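Local coordinates for hypothetical 39.9 kDa protein (Saccharomyces cerevisiae, PDB 2GA8) that acts as an ATP-dependent kinase that could be involved in the assembly of the endoplasmic reticulum membrane, at residues N61-L75 with E224-I237. Residues are numbered along the deposited sequence; the frame is centred on the assembly and turned at random.
Sequences NVIEVNDRLKPMVNL and EKLSKTFSQTIPDI. With SO4 (sulfate ion), chain E.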
ATOM      1  N   ASN A  61       1.790 -27.121 -16.222  1.00 22.02           N
ATOM      2  CA  ASN A  61       3.101 -26.603 -16.593  1.00 21.67           C
ATOM      3  C   ASN A  61       3.039 -25.396 -17.508  1.00 19.95           C
ATOM      4  O   ASN A  61       3.935 -25.175 -18.319  1.00 20.67           O
ATOM      5  CB  ASN A  61       3.902 -27.723 -17.254  1.00 23.20           C
ATOM      6  CG  ASN A  61       4.010 -28.944 -16.369  1.00 25.52           C
ATOM      7  OD1 ASN A  61       4.589 -28.882 -15.285  1.00 26.39           O
ATOM      8  ND2 ASN A  61       3.442 -30.063 -16.817  1.00 24.83           N
ATOM      9  N   VAL A  62       1.987 -24.603 -17.346  1.00 18.62           N
ATOM     10  CA  VAL A  62       1.768 -23.424 -18.174  1.00 18.19           C
ATOM     11  C   VAL A  62       2.684 -22.246 -17.856  1.00 19.28           C
ATOM     12  O   VAL A  62       2.938 -21.409 -18.721  1.00 19.49           O
ATOM     13  CB  VAL A  62       0.297 -22.943 -18.055  1.00 17.32           C
ATOM     14  CG1 VAL A  62       0.031 -22.434 -16.642  1.00 17.44           C
ATOM     15  CG2 VAL A  62       0.004 -21.860 -19.085  1.00 17.95           C
ATOM     16  N   ILE A  63       3.177 -22.179 -16.623  1.00 19.88           N
ATOM     17  CA  ILE A  63       4.027 -21.060 -16.220  1.00 20.46           C
ATOM     18  C   ILE A  63       5.387 -20.992 -16.899  1.00 22.68           C
ATOM     19  O   ILE A  63       6.132 -21.973 -16.945  1.00 22.20           O
ATOM     20  CB  ILE A  63       4.247 -21.040 -14.694  1.00 21.13           C
ATOM     21  CG1 ILE A  63       2.914 -20.807 -13.978  1.00 21.25           C
ATOM     22  CG2 ILE A  63       5.236 -19.933 -14.326  1.00 20.31           C
ATOM     23  CD1 ILE A  63       3.011 -20.846 -12.462  1.00 22.41           C
ATOM     24  N   GLU A  64       5.696 -19.811 -17.423  1.00 23.02           N
ATOM     25  CA  GLU A  64       6.966 -19.562 -18.090  1.00 26.24           C
ATOM     26  C   GLU A  64       7.488 -18.191 -17.687  1.00 26.10           C
ATOM     27  O   GLU A  64       6.734 -17.217 -17.645  1.00 25.52           O
ATOM     28  CB  GLU A  64       6.800 -19.610 -19.607  1.00 28.62           C
ATOM     29  CG  GLU A  64       6.390 -20.965 -20.153  1.00 33.73           C
ATOM     30  CD  GLU A  64       6.399 -21.002 -21.667  1.00 37.72           C
ATOM     31  OE1 GLU A  64       7.452 -20.687 -22.261  1.00 41.87           O
ATOM     32  OE2 GLU A  64       5.361 -21.347 -22.268  1.00 40.06           O
ATOM     33  N   VAL A  65       8.779 -18.120 -17.380  1.00 24.54           N
ATOM     34  CA  VAL A  65       9.393 -16.856 -16.999  1.00 24.34           C
ATOM     35  C   VAL A  65      10.281 -16.430 -18.164  1.00 24.60           C
ATOM     36  O   VAL A  65      11.228 -17.132 -18.526  1.00 26.45           O
ATOM     37  CB  VAL A  65      10.231 -17.002 -15.711  1.00 25.10           C
ATOM     38  CG1 VAL A  65      10.841 -15.658 -15.331  1.00 26.32           C
ATOM     39  CG2 VAL A  65       9.352 -17.516 -14.578  1.00 25.17           C
ATOM     40  N   ASN A  66       9.958 -15.284 -18.753  1.00 22.96           N
ATOM     41  CA  ASN A  66      10.689 -14.764 -19.903  1.00 23.94           C
ATOM     42  C   ASN A  66      11.750 -13.734 -19.539  1.00 21.34           C
ATOM     43  O   ASN A  66      12.021 -13.492 -18.364  1.00 18.93           O
ATOM     44  CB  ASN A  66       9.706 -14.128 -20.885  1.00 27.41           C
ATOM     45  CG  ASN A  66       8.508 -15.004 -21.153  1.00 32.33           C
ATOM     46  OD1 ASN A  66       8.621 -16.056 -21.785  1.00 35.64           O
ATOM     47  ND2 ASN A  66       7.346 -14.582 -20.664  1.00 33.18           N
ATOM     48  N   ASP A  67      12.334 -13.131 -20.572  1.00 20.38           N
ATOM     49  CA  ASP A  67      13.370 -12.115 -20.418  1.00 21.96           C
ATOM     50  C   ASP A  67      14.563 -12.646 -19.641  1.00 22.61           C
ATOM     51  O   ASP A  67      15.189 -11.924 -18.868  1.00 21.01           O
ATOM     52  CB  ASP A  67      12.810 -10.879 -19.707  1.00 23.31           C
ATOM     53  CG  ASP A  67      11.609 -10.288 -20.422  1.00 26.62           C
ATOM     54  OD1 ASP A  67      11.655 -10.163 -21.665  1.00 27.60           O
ATOM     55  OD2 ASP A  67      10.624  -9.941 -19.738  1.00 26.40           O
ATOM     56  N   ARG A  68      14.881 -13.916 -19.860  1.00 24.09           N
ATOM     57  CA  ARG A  68      15.995 -14.548 -19.170  1.00 26.27           C
ATOM     58  C   ARG A  68      17.348 -13.904 -19.480  1.00 27.45           C
ATOM     59  O   ARG A  68      18.256 -13.943 -18.650  1.00 29.79           O
ATOM     60  CB  ARG A  68      16.032 -16.040 -19.514  1.00 26.81           C
ATOM     61  CG  ARG A  68      14.852 -16.827 -18.952  1.00 29.32           C
ATOM     62  CD  ARG A  68      14.762 -18.219 -19.568  1.00 32.09           C
ATOM     63  NE  ARG A  68      14.398 -18.160 -20.982  1.00 32.44           N
ATOM     64  CZ  ARG A  68      14.264 -19.223 -21.769  1.00 34.05           C
ATOM     65  NH1 ARG A  68      14.468 -20.444 -21.286  1.00 33.37           N
ATOM     66  NH2 ARG A  68      13.919 -19.067 -23.039  1.00 33.55           N
ATOM     67  N   LEU A  69      17.478 -13.304 -20.660  1.00 28.27           N
ATOM     68  CA  LEU A  69      18.738 -12.672 -21.057  1.00 30.21           C
ATOM     69  C   LEU A  69      18.713 -11.150 -20.962  1.00 30.52           C
ATOM     70  O   LEU A  69      19.528 -10.471 -21.588  1.00 31.56           O
ATOM     71  CB  LEU A  69      19.109 -13.071 -22.487  1.00 31.57           C
ATOM     72  CG  LEU A  69      19.287 -14.566 -22.764  1.00 33.30           C
ATOM     73  CD1 LEU A  69      19.691 -14.763 -24.217  1.00 35.12           C
ATOM     74  CD2 LEU A  69      20.341 -15.144 -21.832  1.00 35.25           C
ATOM     75  N   LYS A  70      17.779 -10.615 -20.186  1.00 29.61           N
ATOM     76  CA  LYS A  70      17.680  -9.170 -20.029  1.00 28.80           C
ATOM     77  C   LYS A  70      18.139  -8.753 -18.639  1.00 27.59           C
ATOM     78  O   LYS A  70      18.099  -9.545 -17.699  1.00 27.61           O
ATOM     79  CB  LYS A  70      16.238  -8.709 -20.258  1.00 29.56           C
ATOM     80  CG  LYS A  70      15.740  -8.923 -21.673  1.00 30.76           C
ATOM     81  CD  LYS A  70      14.376  -8.292 -21.868  1.00 34.99           C
ATOM     82  CE  LYS A  70      13.942  -8.344 -23.324  1.00 36.00           C
ATOM     83  NZ  LYS A  70      12.670  -7.600 -23.542  1.00 38.29           N
ATOM     84  N   PRO A  71      18.608  -7.506 -18.494  1.00 27.27           N
ATOM     85  CA  PRO A  71      19.058  -7.056 -17.175  1.00 27.04           C
ATOM     86  C   PRO A  71      17.865  -6.729 -16.278  1.00 26.33           C
ATOM     87  O   PRO A  71      16.764  -6.460 -16.766  1.00 25.01           O
ATOM     88  CB  PRO A  71      19.891  -5.824 -17.503  1.00 27.07           C
ATOM     89  CG  PRO A  71      19.160  -5.249 -18.677  1.00 27.10           C
ATOM     90  CD  PRO A  71      18.867  -6.478 -19.518  1.00 28.02           C
ATOM     91  N   MET A  72      18.092  -6.763 -14.971  1.00 26.45           N
ATOM     92  CA  MET A  72      17.052  -6.465 -13.995  1.00 27.87           C
ATOM     93  C   MET A  72      16.597  -5.020 -14.128  1.00 28.27           C
ATOM     94  O   MET A  72      17.410  -4.134 -14.383  1.00 29.85           O
ATOM     95  CB  MET A  72      17.584  -6.679 -12.578  1.00 28.23           C
ATOM     96  CG  MET A  72      18.042  -8.087 -12.290  1.00 30.18           C
ATOM     97  SD  MET A  72      16.689  -9.249 -12.465  1.00 31.79           S
ATOM     98  CE  MET A  72      15.748  -8.876 -10.995  1.00 28.53           C
ATOM     99  N   VAL A  73      15.301  -4.782 -13.959  1.00 26.40           N
ATOM    100  CA  VAL A  73      14.775  -3.424 -14.035  1.00 27.01           C
ATOM    101  C   VAL A  73      15.393  -2.651 -12.874  1.00 27.01           C
ATOM    102  O   VAL A  73      15.375  -3.124 -11.737  1.00 27.56           O
ATOM    103  CB  VAL A  73      13.233  -3.402 -13.888  1.00 27.12           C
ATOM    104  CG1 VAL A  73      12.726  -1.966 -13.875  1.00 27.78           C
ATOM    105  CG2 VAL A  73      12.591  -4.174 -15.031  1.00 28.13           C
ATOM    106  N   ASN A  74      15.963  -1.484 -13.158  1.00 28.10           N
ATOM    107  CA  ASN A  74      16.567  -0.671 -12.105  1.00 29.86           C
ATOM    108  C   ASN A  74      15.444   0.190 -11.546  1.00 29.38           C
ATOM    109  O   ASN A  74      14.931   1.073 -12.228  1.00 28.93           O
ATOM    110  CB  ASN A  74      17.677   0.217 -12.672  1.00 32.11           C
ATOM    111  CG  ASN A  74      18.564   0.796 -11.587  1.00 34.53           C
ATOM    112  OD1 ASN A  74      18.076   1.351 -10.602  1.00 36.11           O
ATOM    113  ND2 ASN A  74      19.875   0.673 -11.765  1.00 35.32           N
ATOM    114  N   LEU A  75      15.061  -0.065 -10.303  1.00 28.09           N
ATOM    115  CA  LEU A  75      13.953   0.669  -9.715  1.00 28.33           C
ATOM    116  C   LEU A  75      14.293   1.938  -8.958  1.00 29.26           C
ATOM    117  O   LEU A  75      13.455   2.834  -8.854  1.00 30.55           O
ATOM    118  CB  LEU A  75      13.152  -0.269  -8.813  1.00 26.46           C
ATOM    119  CG  LEU A  75      12.613  -1.491  -9.560  1.00 23.73           C
ATOM    120  CD1 LEU A  75      11.935  -2.434  -8.592  1.00 25.96           C
ATOM    121  CD2 LEU A  75      11.655  -1.034 -10.648  1.00 23.88           C
ATOM    122  N   GLU A 224      -3.999 -17.803 -18.763  1.00 15.16           N
ATOM    123  CA  GLU A 224      -3.069 -18.381 -19.728  1.00 16.92           C
ATOM    124  C   GLU A 224      -2.078 -17.294 -20.153  1.00 15.96           C
ATOM    125  O   GLU A 224      -0.862 -17.506 -20.175  1.00 14.86           O
ATOM    126  CB  GLU A 224      -3.832 -18.880 -20.960  1.00 19.85           C
ATOM    127  CG  GLU A 224      -2.965 -19.520 -22.029  1.00 27.91           C
ATOM    128  CD  GLU A 224      -2.625 -20.962 -21.714  1.00 31.97           C
ATOM    129  OE1 GLU A 224      -3.565 -21.739 -21.450  1.00 34.97           O
ATOM    130  OE2 GLU A 224      -1.427 -21.320 -21.738  1.00 36.21           O
ATOM    131  N   LYS A 225      -2.609 -16.120 -20.475  1.00 15.12           N
ATOM    132  CA  LYS A 225      -1.777 -14.998 -20.900  1.00 13.81           C
ATOM    133  C   LYS A 225      -0.782 -14.563 -19.830  1.00 13.50           C
ATOM    134  O   LYS A 225       0.398 -14.360 -20.109  1.00 13.12           O
ATOM    135  CB  LYS A 225      -2.660 -13.806 -21.267  1.00 15.30           C
ATOM    136  CG  LYS A 225      -3.616 -14.064 -22.410  1.00 19.40           C
ATOM    137  CD  LYS A 225      -4.497 -12.853 -22.622  1.00 19.30           C
ATOM    138  CE  LYS A 225      -5.578 -13.114 -23.642  1.00 20.92           C
ATOM    139  NZ  LYS A 225      -6.487 -11.942 -23.746  1.00 21.91           N
ATOM    140  N   LEU A 226      -1.252 -14.411 -18.598  1.00 13.40           N
ATOM    141  CA  LEU A 226      -0.354 -13.984 -17.537  1.00 15.00           C
ATOM    142  C   LEU A 226       0.712 -15.039 -17.237  1.00 14.41           C
ATOM    143  O   LEU A 226       1.872 -14.704 -16.982  1.00 12.17           O
ATOM    144  CB  LEU A 226      -1.151 -13.645 -16.269  1.00 18.65           C
ATOM    145  CG  LEU A 226      -1.781 -14.746 -15.422  1.00 23.04           C
ATOM    146  CD1 LEU A 226      -0.718 -15.384 -14.529  1.00 23.07           C
ATOM    147  CD2 LEU A 226      -2.887 -14.141 -14.560  1.00 24.01           C
ATOM    148  N   SER A 227       0.319 -16.308 -17.289  1.00 14.39           N
ATOM    149  CA  SER A 227       1.230 -17.413 -17.006  1.00 15.12           C
ATOM    150  C   SER A 227       2.415 -17.476 -17.957  1.00 15.08           C
ATOM    151  O   SER A 227       3.499 -17.901 -17.573  1.00 14.94           O
ATOM    152  CB  SER A 227       0.481 -18.751 -17.054  1.00 14.33           C
ATOM    153  OG  SER A 227      -0.465 -18.847 -16.005  1.00 15.14           O
ATOM    154  N   LYS A 228       2.205 -17.039 -19.194  1.00 16.04           N
ATOM    155  CA  LYS A 228       3.258 -17.067 -20.202  1.00 17.91           C
ATOM    156  C   LYS A 228       4.048 -15.765 -20.289  1.00 18.01           C
ATOM    157  O   LYS A 228       4.943 -15.645 -21.119  1.00 20.50           O
ATOM    158  CB  LYS A 228       2.655 -17.359 -21.581  1.00 21.54           C
ATOM    159  CG  LYS A 228       1.944 -18.700 -21.707  1.00 23.47           C
ATOM    160  CD  LYS A 228       2.905 -19.856 -21.493  1.00 26.63           C
ATOM    161  CE  LYS A 228       2.239 -21.193 -21.783  1.00 27.81           C
ATOM    162  NZ  LYS A 228       3.133 -22.330 -21.432  1.00 26.73           N
ATOM    163  N   THR A 229       3.739 -14.798 -19.431  1.00 16.92           N
ATOM    164  CA  THR A 229       4.415 -13.508 -19.505  1.00 16.46           C
ATOM    165  C   THR A 229       5.113 -12.986 -18.248  1.00 16.21           C
ATOM    166  O   THR A 229       5.361 -11.782 -18.133  1.00 16.35           O
ATOM    167  CB  THR A 229       3.438 -12.429 -20.013  1.00 16.56           C
ATOM    168  OG1 THR A 229       2.264 -12.421 -19.192  1.00 14.50           O
ATOM    169  CG2 THR A 229       3.036 -12.720 -21.458  1.00 18.10           C
ATOM    170  N   PHE A 230       5.419 -13.877 -17.312  1.00 14.13           N
ATOM    171  CA  PHE A 230       6.133 -13.483 -16.107  1.00 13.97           C
ATOM    172  C   PHE A 230       7.525 -13.094 -16.594  1.00 14.80           C
ATOM    173  O   PHE A 230       8.016 -13.653 -17.582  1.00 13.88           O
ATOM    174  CB  PHE A 230       6.233 -14.658 -15.130  1.00 13.67           C
ATOM    175  CG  PHE A 230       4.938 -15.002 -14.448  1.00 13.59           C
ATOM    176  CD1 PHE A 230       4.329 -14.097 -13.578  1.00 11.23           C
ATOM    177  CD2 PHE A 230       4.346 -16.250 -14.640  1.00 11.84           C
ATOM    178  CE1 PHE A 230       3.154 -14.430 -12.906  1.00 11.68           C
ATOM    179  CE2 PHE A 230       3.170 -16.593 -13.972  1.00 12.31           C
ATOM    180  CZ  PHE A 230       2.572 -15.683 -13.102  1.00 11.54           C
ATOM    181  N   SER A 231       8.162 -12.146 -15.915  1.00 14.56           N
ATOM    182  CA  SER A 231       9.486 -11.693 -16.328  1.00 16.87           C
ATOM    183  C   SER A 231      10.571 -11.846 -15.264  1.00 16.86           C
ATOM    184  O   SER A 231      10.384 -11.473 -14.105  1.00 16.00           O
ATOM    185  CB  SER A 231       9.424 -10.229 -16.765  1.00 17.01           C
ATOM    186  OG  SER A 231      10.715  -9.756 -17.112  1.00 16.73           O
ATOM    187  N   GLN A 232      11.714 -12.384 -15.676  1.00 16.43           N
ATOM    188  CA  GLN A 232      12.836 -12.577 -14.769  1.00 16.94           C
ATOM    189  C   GLN A 232      13.464 -11.237 -14.371  1.00 15.59           C
ATOM    190  O   GLN A 232      14.234 -11.167 -13.417  1.00 17.56           O
ATOM    191  CB  GLN A 232      13.892 -13.461 -15.442  1.00 22.28           C
ATOM    192  CG  GLN A 232      14.989 -13.956 -14.516  1.00 30.65           C
ATOM    193  CD  GLN A 232      14.446 -14.787 -13.366  1.00 34.09           C
ATOM    194  OE1 GLN A 232      13.651 -15.706 -13.570  1.00 37.69           O
ATOM    195  NE2 GLN A 232      14.881 -14.473 -12.151  1.00 37.72           N
ATOM    196  N   THR A 233      13.124 -10.174 -15.091  1.00 14.90           N
ATOM    197  CA  THR A 233      13.696  -8.855 -14.812  1.00 16.57           C
ATOM    198  C   THR A 233      13.091  -8.113 -13.626  1.00 16.53           C
ATOM    199  O   THR A 233      13.627  -7.092 -13.202  1.00 16.65           O
ATOM    200  CB  THR A 233      13.576  -7.923 -16.025  1.00 18.10           C
ATOM    201  OG1 THR A 233      12.193  -7.650 -16.279  1.00 19.88           O
ATOM    202  CG2 THR A 233      14.207  -8.563 -17.249  1.00 19.20           C
ATOM    203  N   ILE A 234      11.986  -8.624 -13.095  1.00 14.55           N
ATOM    204  CA  ILE A 234      11.302  -7.988 -11.970  1.00 15.26           C
ATOM    205  C   ILE A 234      11.805  -8.532 -10.636  1.00 15.45           C
ATOM    206  O   ILE A 234      11.633  -9.708 -10.334  1.00 17.16           O
ATOM    207  CB  ILE A 234       9.770  -8.204 -12.085  1.00 14.34           C
ATOM    208  CG1 ILE A 234       9.270  -7.635 -13.417  1.00 15.78           C
ATOM    209  CG2 ILE A 234       9.047  -7.547 -10.909  1.00 16.77           C
ATOM    210  CD1 ILE A 234       9.389  -6.117 -13.542  1.00 16.32           C
ATOM    211  N   PRO A 235      12.428  -7.673  -9.812  1.00 15.27           N
ATOM    212  CA  PRO A 235      12.952  -8.107  -8.515  1.00 16.78           C
ATOM    213  C   PRO A 235      11.883  -8.189  -7.439  1.00 16.00           C
ATOM    214  O   PRO A 235      10.777  -7.683  -7.615  1.00 17.58           O
ATOM    215  CB  PRO A 235      13.977  -7.033  -8.198  1.00 16.41           C
ATOM    216  CG  PRO A 235      13.255  -5.791  -8.667  1.00 17.46           C
ATOM    217  CD  PRO A 235      12.659  -6.230 -10.011  1.00 16.76           C
ATOM    218  N   ASP A 236      12.217  -8.835  -6.326  1.00 16.60           N
ATOM    219  CA  ASP A 236      11.288  -8.934  -5.209  1.00 16.09           C
ATOM    220  C   ASP A 236      11.304  -7.588  -4.499  1.00 16.94           C
ATOM    221  O   ASP A 236      12.366  -7.010  -4.278  1.00 17.25           O
ATOM    222  CB  ASP A 236      11.720 -10.020  -4.214  1.00 17.23           C
ATOM    223  CG  ASP A 236      11.465 -11.427  -4.723  1.00 20.77           C
ATOM    224  OD1 ASP A 236      10.730 -11.584  -5.719  1.00 20.44           O
ATOM    225  OD2 ASP A 236      11.991 -12.382  -4.111  1.00 22.24           O
ATOM    226  N   ILE A 237      10.124  -7.092  -4.151  1.00 16.27           N
ATOM    227  CA  ILE A 237      10.009  -5.820  -3.448  1.00 15.22           C
ATOM    228  C   ILE A 237       9.353  -6.122  -2.113  1.00 15.66           C
ATOM    229  O   ILE A 237       8.252  -6.668  -2.073  1.00 16.26           O
ATOM    230  CB  ILE A 237       9.127  -4.831  -4.228  1.00 13.91           C
ATOM    231  CG1 ILE A 237       9.738  -4.571  -5.604  1.00 14.38           C
ATOM    232  CG2 ILE A 237       8.993  -3.522  -3.448  1.00 14.55           C
ATOM    233  CD1 ILE A 237       8.820  -3.815  -6.544  1.00 13.58           C
TER
HETATM  234  S   SO4 E 401      13.368 -15.225 -23.310  1.00 33.32           S
HETATM  235  O1  SO4 E 401      13.901 -15.567 -21.976  1.00 34.09           O
HETATM  236  O2  SO4 E 401      14.382 -14.468 -24.070  1.00 35.41           O
HETATM  237  O3  SO4 E 401      13.032 -16.467 -24.032  1.00 36.00           O
HETATM  238  O4  SO4 E 401      12.151 -14.403 -23.169  1.00 35.23           O
HETATM  239  O   HOH W   1       7.458 -10.777 -20.238  1.00 41.55           O
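Phe230 and Ile63 meet on the packed side, where Ile63 CG2 lies 3.8 Å from Phe230 CD2. The Glu64 carbonyl oxygen sits at the ring edge, and Phe259 adds an edge-to-face contact. Tyr52 of helix 47-58 touches both side chains. At the far end, Leu75 CD1 and Pro235 CG meet tip to tip at 3.6 Å, backed by Ile136 and Ile201. Between these ends the chains form a two-stranded parallel ladder, 65-66 beside 230-231, separate from the five-stranded parallel sheet of the P-loop kinase fold. Asn66 holds both rungs: its N donates to Phe230 O, and its O accepts from Gln232 N. Asn66 ND2 also donates to Lys228 O at 2.7 Å, an oxygen in the Asn66 amide plane. Asp67 OD2 takes the Ser231 hydroxyl through its anti lone pair at 2.6 Å. Ser231 OG in turn accepts from Thr233 N, an ST turn.

The solvent side is more polar and relies on charge. Lys228 bends at chi2 (-63°), bringing its end to segment 61-75. Lys228 NZ donates to Val62 O at 2.9 Å. It also salt-bridges Glu64 OE2 at 2.6 Å. With an alanine here, the Glu64 carboxylate would probably lose its mate and swing freely, and Val62 O its donor. At the exposed turn from Asp67, a sulfate, probably from the crystallisation liquor, is held by Asp67 N, Arg68 N and the Arg68 guanidinium.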